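PDB 3BMA: D-alanyl-lipoteichoic acid synthetase from Streptococcus pneumoniae, which probably takes part in the D-alanylation of lipoteichoic acid during cell-wall biogenesis, as a membrane-bound DltD protein of the SGNH-hydrolase clan. Local coordinates for residues V19-D24 with L53-A58; V33-D38 with R72-G77; F88-M93 with T283-S288; D277-L282 with Y377-R382. The protein carries 1 engineered substitution. One frame throughout, in Å; residues are numbered along the deposited sequence.

Contact 1. Residues V19-D24 with L53-A58; sequences VATTID and LRFDGA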
loop_
_atom_site.group_PDB
_atom_site.type_symbol
_atom_site.label_atom_id
_atom_site.label_comp_id
_atom_site.label_asym_id
_atom_site.label_seq_id
_atom_site.Cartn_x
_atom_site.Cartn_y
_atom_site.Cartn_z
ATOM N N VAL C 19 -31.031 -26.086 5.910
ATOM C CA VAL C 19 -31.595 -27.201 5.148
ATOM C C VAL C 19 -31.769 -26.899 3.654
ATOM O O VAL C 19 -32.336 -27.712 2.920
ATOM C CB VAL C 19 -32.946 -27.671 5.750
ATOM C CG1 VAL C 19 -32.767 -28.099 7.197
ATOM C CG2 VAL C 19 -33.992 -26.575 5.651
ATOM N N ALA C 20 -31.278 -25.738 3.213
ATOM C CA ALA C 20 -31.413 -25.302 1.814
ATOM C C ALA C 20 -30.659 -26.190 0.831
ATOM O O ALA C 20 -31.144 -26.443 -0.276
ATOM C CB ALA C 20 -30.963 -23.856 1.651
ATOM N N THR C 21 -29.488 -26.670 1.256
ATOM C CA THR C 21 -28.566 -27.457 0.421
ATOM C C THR C 21 -28.427 -26.913 -1.006
ATOM O O THR C 21 -28.615 -27.637 -1.987
ATOM C CB THR C 21 -28.903 -28.983 0.415
ATOM O OG1 THR C 21 -30.269 -29.190 0.031
ATOM C CG2 THR C 21 -28.659 -29.600 1.788
ATOM N N THR C 22 -28.139 -25.619 -1.101
ATOM C CA THR C 22 -27.853 -24.980 -2.379
ATOM C C THR C 22 -26.354 -24.753 -2.457
ATOM O O THR C 22 -25.626 -25.063 -1.508
ATOM C CB THR C 22 -28.603 -23.630 -2.551
ATOM O OG1 THR C 22 -28.402 -22.804 -1.396
ATOM C CG2 THR C 22 -30.096 -23.859 -2.769
ATOM N N ILE C 23 -25.899 -24.223 -3.588
ATOM C CA ILE C 23 -24.497 -23.864 -3.773
ATOM C C ILE C 23 -24.164 -22.703 -2.839
ATOM O O ILE C 23 -23.108 -22.699 -2.204
ATOM C CB ILE C 23 -24.190 -23.519 -5.255
ATOM C CG1 ILE C 23 -24.434 -24.743 -6.143
ATOM C CG2 ILE C 23 -22.753 -23.051 -5.421
ATOM C CD1 ILE C 23 -24.678 -24.418 -7.599
ATOM N N ASP C 24 -25.101 -21.759 -2.729
ATOM C CA ASP C 24 -24.968 -20.580 -1.868
ATOM C C ASP C 24 -24.802 -20.901 -0.384
ATOM O O ASP C 24 -23.916 -20.356 0.262
ATOM C CB ASP C 24 -26.150 -19.624 -2.069
ATOM C CG ASP C 24 -26.013 -18.765 -3.324
ATOM O OD1 ASP C 24 -26.844 -17.845 -3.495
ATOM O OD2 ASP C 24 -25.085 -18.994 -4.133
ATOM N N LEU C 53 -29.037 -34.215 0.545
ATOM C CA LEU C 53 -29.923 -33.691 -0.498
ATOM C C LEU C 53 -31.328 -34.294 -0.528
ATOM O O LEU C 53 -32.308 -33.564 -0.705
ATOM C CB LEU C 53 -29.271 -33.810 -1.878
ATOM C CG LEU C 53 -28.439 -32.614 -2.338
ATOM C CD1 LEU C 53 -27.652 -32.979 -3.579
ATOM C CD2 LEU C 53 -29.330 -31.403 -2.602
ATOM N N ARG C 54 -31.422 -35.614 -0.372
ATOM C CA ARG C 54 -32.718 -36.290 -0.360
ATOM C C ARG C 54 -33.237 -36.489 1.060
ATOM O O ARG C 54 -32.577 -37.114 1.899
ATOM C CB ARG C 54 -32.668 -37.622 -1.124
ATOM C CG ARG C 54 -32.657 -37.495 -2.652
ATOM C CD ARG C 54 -34.050 -37.236 -3.247
ATOM N NE ARG C 54 -34.316 -35.810 -3.455
ATOM C CZ ARG C 54 -35.181 -35.083 -2.750
ATOM N NH1 ARG C 54 -35.334 -33.795 -3.028
ATOM N NH2 ARG C 54 -35.894 -35.630 -1.771
ATOM N N PHE C 55 -34.426 -35.948 1.311
ATOM C CA PHE C 55 -35.033 -35.942 2.633
ATOM C C PHE C 55 -36.115 -37.005 2.764
ATOM O O PHE C 55 -36.831 -37.302 1.803
ATOM C CB PHE C 55 -35.658 -34.570 2.908
ATOM C CG PHE C 55 -34.658 -33.461 3.131
ATOM C CD1 PHE C 55 -33.942 -32.913 2.065
ATOM C CD2 PHE C 55 -34.462 -32.936 4.406
ATOM C CE1 PHE C 55 -33.040 -31.875 2.269
ATOM C CE2 PHE C 55 -33.558 -31.896 4.617
ATOM C CZ PHE C 55 -32.842 -31.369 3.547
ATOM N N ASP C 56 -36.216 -37.579 3.961
ATOM C CA ASP C 56 -37.346 -38.432 4.340
ATOM C C ASP C 56 -37.735 -38.170 5.797
ATOM O O ASP C 56 -37.288 -37.188 6.391
ATOM C CB ASP C 56 -37.073 -39.923 4.057
ATOM C CG ASP C 56 -35.799 -40.439 4.716
ATOM O OD1 ASP C 56 -34.858 -40.800 3.979
ATOM O OD2 ASP C 56 -35.735 -40.502 5.961
ATOM N N GLY C 57 -38.558 -39.048 6.367
ATOM C CA GLY C 57 -39.048 -38.890 7.738
ATOM C C GLY C 57 -38.002 -39.113 8.814
ATOM O O GLY C 57 -38.155 -38.641 9.942
ATOM N N ALA C 58 -36.934 -39.822 8.460
ATOM C CA ALA C 58 -35.866 -40.144 9.399
ATOM C C ALA C 58 -34.599 -39.300 9.207
ATOM O O ALA C 58 -33.631 -39.461 9.949
ATOM C CB ALA C 58 -35.542 -41.622 9.325
#
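Thr21 meets Leu53, and Val19 meets Phe55, where two loops of the SGNH-hydrolase-like fold come together. One loop leads into helix 23-27, and the other follows strand 43-47 of the central parallel sheet and runs to helix 60-66. No hydrogen bond crosses between them.

Thr21 can be followed outward. Its CB lies 3.9 Å from Leu53 CD2. With chi1 at 54°, OG1 is wedged between the backbone N and the carbonyl carbon, and the hydroxyl ends 3.6 Å from the same Leu53 CD2, a polar atom laid against a methyl. OG1 also turns back on its own chain with a weak hydrogen bond of 2.9 Å to Ala20 O, and it lies near the plane of the Phe55 ring, at the edge, 4.5 Å from CE1. The other branch, CG2, stands beside the backbone N and packs on Leu75 of strand 72-76, one edge of the sheet. The backbone of Thr21 is in the left-handed region, a kink just before Thr22, which is the N-cap of the helix.

Phe55 brings its ring to Val19: CZ is 3.7 Å from Val19 O, approached obliquely, and 4.3 Å from Val19 CB. His59 and His208 stack on the same ring, while Tyr205 and Val209 of helix 202-210 cover Val19, so the valine and the phenylalanine are both buried. Beyond Phe55 the loop is fixed by Asp56, whose OD1 pairs with Lys347 and Trp354 N; its OD2 closes an Asx turn, accepting from Ala58 N at 2.9 Å through the anti lone pair.

Contact 2. Residues V33-D38 with R72-G77; sequences VRALSD and RPYLLG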
loop_
_atom_site.group_PDB
_atom_site.type_symbol
_atom_site.label_atom_id
_atom_site.label_comp_id
_atom_site.label_asym_id
_atom_site.label_seq_id
_atom_site.Cartn_x
_atom_site.Cartn_y
_atom_site.Cartn_z
ATOM N N VAL C 33 -21.994 -18.631 8.603
ATOM C CA VAL C 33 -21.411 -17.974 9.778
ATOM C C VAL C 33 -22.499 -17.399 10.703
ATOM O O VAL C 33 -22.336 -17.406 11.924
ATOM C CB VAL C 33 -20.322 -16.921 9.381
ATOM C CG1 VAL C 33 -19.884 -16.071 10.575
ATOM C CG2 VAL C 33 -19.104 -17.627 8.779
ATOM N N ARG C 34 -23.610 -16.950 10.112
ATOM C CA ARG C 34 -24.747 -16.399 10.856
ATOM C C ARG C 34 -25.371 -17.444 11.784
ATOM O O ARG C 34 -25.655 -17.167 12.951
ATOM C CB ARG C 34 -25.795 -15.881 9.869
ATOM C CG ARG C 34 -26.895 -15.011 10.447
ATOM C CD ARG C 34 -27.796 -14.536 9.314
ATOM N NE ARG C 34 -29.028 -13.905 9.789
ATOM C CZ ARG C 34 -29.220 -12.590 9.865
ATOM N NH1 ARG C 34 -30.379 -12.118 10.304
ATOM N NH2 ARG C 34 -28.261 -11.741 9.501
ATOM N N ALA C 35 -25.582 -18.645 11.245
ATOM C CA ALA C 35 -26.189 -19.750 11.992
ATOM C C ALA C 35 -25.238 -20.366 13.017
ATOM O O ALA C 35 -25.626 -20.598 14.164
ATOM C CB ALA C 35 -26.705 -20.810 11.040
ATOM N N LEU C 36 -23.994 -20.609 12.608
ATOM C CA LEU C 36 -22.999 -21.251 13.474
ATOM C C LEU C 36 -22.440 -20.359 14.598
ATOM O O LEU C 36 -21.674 -20.834 15.439
ATOM C CB LEU C 36 -21.862 -21.855 12.638
ATOM C CG LEU C 36 -22.249 -22.973 11.658
ATOM C CD1 LEU C 36 -21.103 -23.311 10.720
ATOM C CD2 LEU C 36 -22.725 -24.217 12.373
ATOM N N SER C 37 -22.828 -19.084 14.616
ATOM C CA SER C 37 -22.400 -18.148 15.664
ATOM C C SER C 37 -23.542 -17.657 16.567
ATOM O O SER C 37 -23.316 -16.828 17.453
ATOM C CB SER C 37 -21.664 -16.951 15.053
ATOM O OG SER C 37 -22.498 -16.265 14.134
ATOM N N ASP C 38 -24.753 -18.164 16.334
ATOM C CA ASP C 38 -25.923 -17.845 17.160
ATOM C C ASP C 38 -25.760 -18.433 18.567
ATOM O O ASP C 38 -25.608 -19.651 18.713
ATOM C CB ASP C 38 -27.204 -18.384 16.503
ATOM C CG ASP C 38 -28.484 -17.714 17.029
ATOM O OD1 ASP C 38 -29.490 -17.727 16.295
ATOM O OD2 ASP C 38 -28.506 -17.172 18.156
ATOM N N ARG C 72 -29.407 -28.226 15.931
ATOM C CA ARG C 72 -29.910 -28.354 14.568
ATOM C C ARG C 72 -28.726 -28.608 13.639
ATOM O O ARG C 72 -27.669 -28.012 13.821
ATOM C CB ARG C 72 -30.637 -27.085 14.122
ATOM C CG ARG C 72 -31.914 -26.752 14.883
ATOM C CD ARG C 72 -32.983 -27.832 14.727
ATOM N NE ARG C 72 -34.225 -27.486 15.424
ATOM C CZ ARG C 72 -34.446 -27.664 16.726
ATOM N NH1 ARG C 72 -33.511 -28.188 17.510
ATOM N NH2 ARG C 72 -35.614 -27.316 17.248
ATOM N N PRO C 73 -28.880 -29.518 12.660
ATOM C CA PRO C 73 -27.833 -29.674 11.649
ATOM C C PRO C 73 -27.782 -28.489 10.684
ATOM O O PRO C 73 -28.830 -27.992 10.270
ATOM C CB PRO C 73 -28.253 -30.944 10.891
ATOM C CG PRO C 73 -29.316 -31.591 11.732
ATOM C CD PRO C 73 -29.985 -30.472 12.456
ATOM N N TYR C 74 -26.574 -28.020 10.372
ATOM C CA TYR C 74 -26.362 -27.137 9.228
ATOM C C TYR C 74 -25.727 -27.979 8.133
ATOM O O TYR C 74 -24.551 -28.328 8.211
ATOM C CB TYR C 74 -25.473 -25.928 9.563
ATOM C CG TYR C 74 -25.585 -24.817 8.527
ATOM C CD1 TYR C 74 -26.381 -23.699 8.762
ATOM C CD2 TYR C 74 -24.917 -24.899 7.301
ATOM C CE1 TYR C 74 -26.504 -22.690 7.808
ATOM C CE2 TYR C 74 -25.036 -23.897 6.339
ATOM C CZ TYR C 74 -25.830 -22.796 6.601
ATOM O OH TYR C 74 -25.943 -21.800 5.655
ATOM N N LEU C 75 -26.514 -28.294 7.113
ATOM C CA LEU C 75 -26.090 -29.225 6.076
ATOM C C LEU C 75 -25.144 -28.558 5.084
ATOM O O LEU C 75 -25.537 -27.671 4.322
ATOM C CB LEU C 75 -27.305 -29.843 5.376
ATOM C CG LEU C 75 -28.418 -30.391 6.286
ATOM C CD1 LEU C 75 -29.689 -30.633 5.490
ATOM C CD2 LEU C 75 -27.989 -31.647 7.038
ATOM N N LEU C 76 -23.888 -28.990 5.120
ATOM C CA LEU C 76 -22.838 -28.411 4.301
ATOM C C LEU C 76 -22.336 -29.395 3.257
ATOM O O LEU C 76 -21.426 -30.186 3.515
ATOM C CB LEU C 76 -21.681 -27.935 5.180
ATOM C CG LEU C 76 -21.953 -26.725 6.072
ATOM C CD1 LEU C 76 -21.027 -26.731 7.270
ATOM C CD2 LEU C 76 -21.820 -25.428 5.285
ATOM N N GLY C 77 -22.931 -29.340 2.071
ATOM C CA GLY C 77 -22.484 -30.169 0.966
ATOM C C GLY C 77 -23.379 -30.158 -0.251
ATOM O O GLY C 77 -24.579 -29.894 -0.158
#
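Ala35 and Leu36, at the end of helix 29-36, pack on Tyr74 of strand 72-76 in a small, wholly apolar helix-on-sheet contact at the border of the sheet. The alanine methyl makes the closest approach: Ala35 CB is 3.7 Å from Tyr74 CD1 and equally 3.7 Å from CE1, so it rests against one side bond of the ring, at a slant to its plane. Leu36 touches the root of the side chain, with CD2 4.3 Å from Tyr74 CB.

Strand 72-76 is an outermost strand of the five-stranded parallel sheet. It is hydrogen-bonded in parallel to strand 43-47, to which a beta-alpha-beta crossover through helix 60-66 connects it; Tyr74 makes backbone hydrogen bonds to Val44 and Phe46. With CG anti to its backbone N (chi1 -163°), the tyrosine ring rises from the sheet into the helical layer, where Ser17 and Ala18 of helix 11-18 and Gln31 and Lys32 of helix 29-36 also touch it.

Neighbouring side chains extend the apolar patch. Leu36 lies on Phe43 and on Met93, and Leu76, whose CB points to the helix as that of Tyr74 does, sits on Phe47.

Contact 3. Residues F88-M93 with T283-S288; sequences FGMQQM and TQFSKS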
loop_
_atom_site.group_PDB
_atom_site.type_symbol
_atom_site.label_atom_id
_atom_site.label_comp_id
_atom_site.label_asym_id
_atom_site.label_seq_id
_atom_site.Cartn_x
_atom_site.Cartn_y
_atom_site.Cartn_z
ATOM N N PHE C 88 -11.461 -25.874 2.016
ATOM C CA PHE C 88 -11.510 -24.470 1.616
ATOM C C PHE C 88 -12.727 -23.746 2.180
ATOM O O PHE C 88 -12.637 -22.579 2.560
ATOM C CB PHE C 88 -11.420 -24.332 0.093
ATOM C CG PHE C 88 -10.048 -24.619 -0.453
ATOM C CD1 PHE C 88 -8.946 -23.903 -0.001
ATOM C CD2 PHE C 88 -9.856 -25.600 -1.416
ATOM C CE1 PHE C 88 -7.678 -24.174 -0.487
ATOM C CE2 PHE C 88 -8.592 -25.868 -1.912
ATOM C CZ PHE C 88 -7.503 -25.154 -1.447
ATOM N N GLY C 89 -13.855 -24.448 2.251
ATOM C CA GLY C 89 -15.062 -23.922 2.892
ATOM C C GLY C 89 -14.875 -23.633 4.373
ATOM O O GLY C 89 -15.457 -22.679 4.891
ATOM N N MET C 90 -14.064 -24.457 5.046
ATOM C CA MET C 90 -13.760 -24.306 6.480
ATOM C C MET C 90 -13.007 -23.012 6.777
ATOM O O MET C 90 -13.232 -22.401 7.815
ATOM C CB MET C 90 -12.948 -25.496 7.013
ATOM C CG MET C 90 -13.729 -26.798 7.211
ATOM S SD MET C 90 -12.696 -28.195 7.739
ATOM C CE MET C 90 -13.636 -29.537 7.037
ATOM N N GLN C 91 -12.135 -22.599 5.850
ATOM C CA GLN C 91 -11.316 -21.378 5.970
ATOM C C GLN C 91 -12.131 -20.095 6.174
ATOM O O GLN C 91 -11.608 -19.098 6.669
ATOM C CB GLN C 91 -10.406 -21.209 4.743
ATOM C CG GLN C 91 -9.545 -22.423 4.378
ATOM C CD GLN C 91 -8.654 -22.890 5.513
ATOM O OE1 GLN C 91 -7.947 -22.099 6.136
ATOM N NE2 GLN C 91 -8.689 -24.188 5.789
ATOM N N GLN C 92 -13.406 -20.138 5.790
ATOM C CA GLN C 92 -14.346 -19.034 5.977
ATOM C C GLN C 92 -14.983 -19.005 7.370
ATOM O O GLN C 92 -15.603 -18.008 7.748
ATOM C CB GLN C 92 -15.473 -19.133 4.951
ATOM C CG GLN C 92 -15.068 -18.970 3.504
ATOM C CD GLN C 92 -16.229 -19.244 2.584
ATOM O OE1 GLN C 92 -16.587 -20.396 2.354
ATOM N NE2 GLN C 92 -16.832 -18.189 2.055
ATOM N N MET C 93 -14.853 -20.099 8.116
ATOM C CA MET C 93 -15.584 -20.260 9.377
ATOM C C MET C 93 -14.747 -20.873 10.506
ATOM O O MET C 93 -15.279 -21.571 11.369
ATOM C CB MET C 93 -16.878 -21.067 9.152
ATOM C CG MET C 93 -16.692 -22.376 8.393
ATOM S SD MET C 93 -18.218 -23.332 8.288
ATOM C CE MET C 93 -17.679 -24.689 7.275
ATOM N N THR C 283 -6.063 -32.212 9.594
ATOM C CA THR C 283 -5.137 -31.198 10.111
ATOM C C THR C 283 -5.887 -29.975 10.627
ATOM O O THR C 283 -5.568 -29.457 11.701
ATOM C CB THR C 283 -4.114 -30.762 9.037
ATOM O OG1 THR C 283 -3.469 -31.921 8.499
ATOM C CG2 THR C 283 -3.057 -29.842 9.626
ATOM N N GLN C 284 -6.892 -29.533 9.871
ATOM C CA GLN C 284 -7.729 -28.410 10.285
ATOM C C GLN C 284 -8.528 -28.745 11.545
ATOM O O GLN C 284 -8.676 -27.902 12.432
ATOM C CB GLN C 284 -8.662 -27.962 9.155
ATOM C CG GLN C 284 -9.225 -26.557 9.360
ATOM C CD GLN C 284 -8.135 -25.532 9.639
ATOM O OE1 GLN C 284 -7.261 -25.292 8.804
ATOM N NE2 GLN C 284 -8.183 -24.927 10.818
ATOM N N PHE C 285 -9.010 -29.985 11.621
ATOM C CA PHE C 285 -9.711 -30.491 12.804
ATOM C C PHE C 285 -8.820 -30.500 14.049
ATOM O O PHE C 285 -9.288 -30.235 15.155
ATOM C CB PHE C 285 -10.265 -31.898 12.546
ATOM C CG PHE C 285 -11.513 -31.931 11.693
ATOM C CD1 PHE C 285 -12.153 -30.754 11.290
ATOM C CD2 PHE C 285 -12.076 -33.151 11.326
ATOM C CE1 PHE C 285 -13.316 -30.798 10.526
ATOM C CE2 PHE C 285 -13.241 -33.204 10.561
ATOM C CZ PHE C 285 -13.857 -32.028 10.155
ATOM N N SER C 286 -7.538 -30.797 13.854
ATOM C CA SER C 286 -6.563 -30.805 14.937
ATOM C C SER C 286 -6.206 -29.397 15.407
ATOM O O SER C 286 -6.118 -29.147 16.612
ATOM C CB SER C 286 -5.303 -31.565 14.507
ATOM O OG SER C 286 -4.303 -31.537 15.512
ATOM N N LYS C 287 -5.995 -28.490 14.451
ATOM C CA LYS C 287 -5.654 -27.096 14.738
ATOM C C LYS C 287 -6.799 -26.358 15.423
ATOM O O LYS C 287 -6.568 -25.553 16.326
ATOM C CB LYS C 287 -5.295 -26.357 13.449
ATOM C CG LYS C 287 -3.946 -26.708 12.845
ATOM C CD LYS C 287 -3.846 -26.107 11.454
ATOM C CE LYS C 287 -2.459 -26.261 10.874
ATOM N NZ LYS C 287 -2.329 -25.519 9.592
ATOM N N SER C 288 -8.027 -26.642 14.990
ATOM C CA SER C 288 -9.221 -25.968 15.506
ATOM C C SER C 288 -9.811 -26.668 16.725
ATOM O O SER C 288 -10.759 -26.162 17.329
ATOM C CB SER C 288 -10.291 -25.851 14.415
ATOM O OG SER C 288 -9.749 -25.373 13.199
#
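Three flat groups meet here, the carboxamides of Gln91 and Gln284 and the ring of Phe285, with the Met90 chain beside them. The two amide planes stand 73° apart. Gln91 NE2 lies 3.5 Å from Gln284 OE1, too loosely placed to count as a hydrogen bond; Gln91 NE2 instead donates to Tyr87 O of helix 83-90. The Gln284 amide is steadied by its own helix end. Its NE2 donates to Ser288 OG over 2.9 Å (N-H...O angle 157°), with the hydroxyl close to the amide plane, and Ser288 OG in turn donates to Gln284 O, again 2.9 Å away. That carbonyl oxygen also takes the bond from Ser288 N, the two donors reaching it from opposite faces.

The Phe285 ring is met obliquely by methionine, a Met-aromatic contact. Met90 extends beyond CG and crosses the phenylalanine nearly at right angles, so that CE reaches 3.7 Å from Phe285 CE1, while SD stays 5.0 Å from the ring centroid. SD also passes Gln284 CG at 4.2 Å, the two side chains running antiparallel as they pass.

The contact is buried and joins the ends of helices 83-90 and 274-287. Leu97 and Leu94 of helix 94-97 lie against Met90 and Gln284, Ser132 and His136 of helix 127-136 against Gln91, and Ser288 bonds through its backbone to Asn99, close before strand 101-105.

Contact 4. Residues D277-L282 with Y377-R382; sequences DLQLVL and YHLNER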
loop_
_atom_site.group_PDB
_atom_site.type_symbol
_atom_site.label_atom_id
_atom_site.label_comp_id
_atom_site.label_asym_id
_atom_site.label_seq_id
_atom_site.Cartn_x
_atom_site.Cartn_y
_atom_site.Cartn_z
ATOM N N ASP C 277 -6.092 -35.408 0.333
ATOM C CA ASP C 277 -7.058 -34.319 0.518
ATOM C C ASP C 277 -7.724 -34.429 1.880
ATOM O O ASP C 277 -8.019 -33.414 2.507
ATOM C CB ASP C 277 -8.139 -34.315 -0.575
ATOM C CG ASP C 277 -7.614 -33.895 -1.946
ATOM O OD1 ASP C 277 -6.441 -33.477 -2.063
ATOM O OD2 ASP C 277 -8.394 -33.989 -2.924
ATOM N N LEU C 278 -7.969 -35.665 2.321
ATOM C CA LEU C 278 -8.550 -35.946 3.644
ATOM C C LEU C 278 -7.636 -35.464 4.766
ATOM O O LEU C 278 -8.108 -34.952 5.776
ATOM C CB LEU C 278 -8.859 -37.443 3.805
ATOM C CG LEU C 278 -9.344 -37.989 5.158
ATOM C CD1 LEU C 278 -10.748 -37.489 5.503
ATOM C CD2 LEU C 278 -9.293 -39.508 5.163
ATOM N N GLN C 279 -6.329 -35.596 4.557
ATOM C CA GLN C 279 -5.329 -35.120 5.506
ATOM C C GLN C 279 -5.352 -33.598 5.735
ATOM O O GLN C 279 -4.925 -33.128 6.785
ATOM C CB GLN C 279 -3.935 -35.602 5.080
ATOM C CG GLN C 279 -2.847 -35.494 6.151
ATOM C CD GLN C 279 -3.207 -36.171 7.466
ATOM O OE1 GLN C 279 -3.926 -37.172 7.499
ATOM N NE2 GLN C 279 -2.695 -35.623 8.562
ATOM N N LEU C 280 -5.854 -32.838 4.764
ATOM C CA LEU C 280 -6.047 -31.396 4.932
ATOM C C LEU C 280 -7.127 -31.107 5.960
ATOM O O LEU C 280 -6.937 -30.285 6.854
ATOM C CB LEU C 280 -6.416 -30.735 3.604
ATOM C CG LEU C 280 -5.298 -30.612 2.570
ATOM C CD1 LEU C 280 -5.867 -30.160 1.257
ATOM C CD2 LEU C 280 -4.246 -29.637 3.049
ATOM N N VAL C 281 -8.257 -31.789 5.808
ATOM C CA VAL C 281 -9.386 -31.684 6.723
ATOM C C VAL C 281 -8.988 -32.065 8.159
ATOM O O VAL C 281 -9.229 -31.296 9.092
ATOM C CB VAL C 281 -10.571 -32.543 6.207
ATOM C CG1 VAL C 281 -11.598 -32.815 7.295
ATOM C CG2 VAL C 281 -11.225 -31.875 5.006
ATOM N N LEU C 282 -8.347 -33.227 8.317
ATOM C CA LEU C 282 -7.942 -33.747 9.629
ATOM C C LEU C 282 -6.982 -32.816 10.354
ATOM O O LEU C 282 -7.087 -32.649 11.571
ATOM C CB LEU C 282 -7.324 -35.148 9.503
ATOM C CG LEU C 282 -8.192 -36.244 8.868
ATOM C CD1 LEU C 282 -7.443 -37.560 8.785
ATOM C CD2 LEU C 282 -9.513 -36.422 9.604
ATOM N N TYR C 377 -4.737 -34.922 19.272
ATOM C CA TYR C 377 -4.434 -35.668 18.057
ATOM C C TYR C 377 -2.931 -35.692 17.795
ATOM O O TYR C 377 -2.219 -34.749 18.139
ATOM C CB TYR C 377 -5.170 -35.080 16.849
ATOM C CG TYR C 377 -6.671 -34.925 17.020
ATOM C CD1 TYR C 377 -7.506 -36.036 17.128
ATOM C CD2 TYR C 377 -7.253 -33.661 17.055
ATOM C CE1 TYR C 377 -8.892 -35.883 17.280
ATOM C CE2 TYR C 377 -8.630 -33.500 17.199
ATOM C CZ TYR C 377 -9.439 -34.612 17.308
ATOM O OH TYR C 377 -10.797 -34.445 17.456
ATOM N N HIS C 378 -2.459 -36.777 17.190
ATOM C CA HIS C 378 -1.051 -36.917 16.839
ATOM C C HIS C 378 -0.913 -37.084 15.327
ATOM O O HIS C 378 -0.970 -38.199 14.798
ATOM C CB HIS C 378 -0.420 -38.090 17.603
ATOM C CG HIS C 378 -0.408 -37.904 19.090
ATOM N ND1 HIS C 378 -1.516 -38.137 19.879
ATOM C CD2 HIS C 378 0.574 -37.500 19.930
ATOM C CE1 HIS C 378 -1.215 -37.885 21.141
ATOM N NE2 HIS C 378 0.048 -37.499 21.199
ATOM N N LEU C 379 -0.734 -35.957 14.639
ATOM C CA LEU C 379 -0.780 -35.909 13.178
ATOM C C LEU C 379 0.433 -36.532 12.495
ATOM O O LEU C 379 1.576 -36.304 12.898
ATOM C CB LEU C 379 -0.965 -34.468 12.684
ATOM C CG LEU C 379 -2.293 -33.750 12.948
ATOM C CD1 LEU C 379 -2.188 -32.301 12.496
ATOM C CD2 LEU C 379 -3.470 -34.436 12.264
ATOM N N ASN C 380 0.163 -37.323 11.461
ATOM C CA ASN C 380 1.209 -37.901 10.629
ATOM C C ASN C 380 1.203 -37.226 9.264
ATOM O O ASN C 380 0.192 -37.238 8.556
ATOM C CB ASN C 380 1.030 -39.419 10.500
ATOM C CG ASN C 380 2.232 -40.112 9.861
ATOM O OD1 ASN C 380 2.097 -41.192 9.289
ATOM N ND2 ASN C 380 3.409 -39.502 9.966
ATOM N N GLU C 381 2.351 -36.654 8.909
ATOM C CA GLU C 381 2.490 -35.877 7.684
ATOM C C GLU C 381 2.752 -36.761 6.461
ATOM O O GLU C 381 2.722 -36.287 5.324
ATOM C CB GLU C 381 3.603 -34.839 7.856
ATOM C CG GLU C 381 3.203 -33.421 7.469
ATOM C CD GLU C 381 2.565 -32.630 8.613
ATOM O OE1 GLU C 381 1.530 -33.066 9.168
ATOM O OE2 GLU C 381 3.098 -31.549 8.944
ATOM N N ARG C 382 3.000 -38.049 6.700
ATOM C CA ARG C 382 3.211 -39.020 5.624
ATOM C C ARG C 382 1.906 -39.371 4.901
ATOM O O ARG C 382 1.927 -39.981 3.833
ATOM C CB ARG C 382 3.898 -40.283 6.153
ATOM C CG ARG C 382 5.411 -40.160 6.253
ATOM C CD ARG C 382 6.001 -41.185 7.208
ATOM N NE ARG C 382 7.435 -40.972 7.410
ATOM C CZ ARG C 382 8.174 -41.587 8.332
ATOM N NH1 ARG C 382 7.628 -42.469 9.161
ATOM N NH2 ARG C 382 9.470 -41.316 8.426
HETATM O O HOH W 1 -1.232 -33.054 9.108
#
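Gln279 and Leu379 lie slantwise to each other, the amide of the one set beside a methyl of the other. Gln279 NE2 is 4.0 Å from Leu379 CD2, and that same methyl comes to 4.1 Å from Leu282 O, so the leucine branch rests on the helix between a polar side chain and a carbonyl. Leu379 also touches Thr283 and Ser286, farther along the same helix.

The glutamine gets there by a bent chain: CG is anti to the backbone N, then chi2 of 54° turns the amide toward the facing backbone. NE2 comes to 3.3 Å from Asn380 O, but the angle is too poor for a hydrogen bond. Its real partners lie around the pair. NE2 donates to Gln328 OE1, which also receives Asn380 N, and Gln279 OE1 takes Gln324 NE2; one glutamine outside the contact thus ties the helix side chain and the loop backbone together, and both ends of the buried amide are satisfied.

In the fold this is the long helix 274-287, which leads into strand 291-296 of the central sheet, covered by the loop between helices 355-369 and 386-389. Tyr377 ties this part of the loop down by stacking on Phe330 and by its OH hydrogen bond to Val290 O.

On the outer side a water accepts from Gln279 NE2 at 3.0 Å and donates to Glu381 OE1 at 2.8 Å. Glu381 is exposed and modelled in two conformers, so this bridge is doubtful.

Overall arrangement
Contacts 1, 2 and 3 are buried, whereas contact 4 lies partly at the surface, about 29 Å from contact 1 between centres and across the chain's centre from it. Contact 1 packs on the strand used by contact 2: Leu75 touches Val19, Thr21 and Phe55, while Tyr74, also on it, faces helix 29-36. Met93 then carries the apolar chain from contact 2 into contact 3. Contacts 3 and 4 use successive parts of helix 274-287 and touch where Ser286 and Thr283 meet Tyr377 and Leu379, and where Met90 meets Val281. The chemistry shifts accordingly, from aliphatic and aromatic packing beside the sheet, through mixed sulfur, ring and amide in contact 3, to a glutamine held by hydrogen bonds around contact 4.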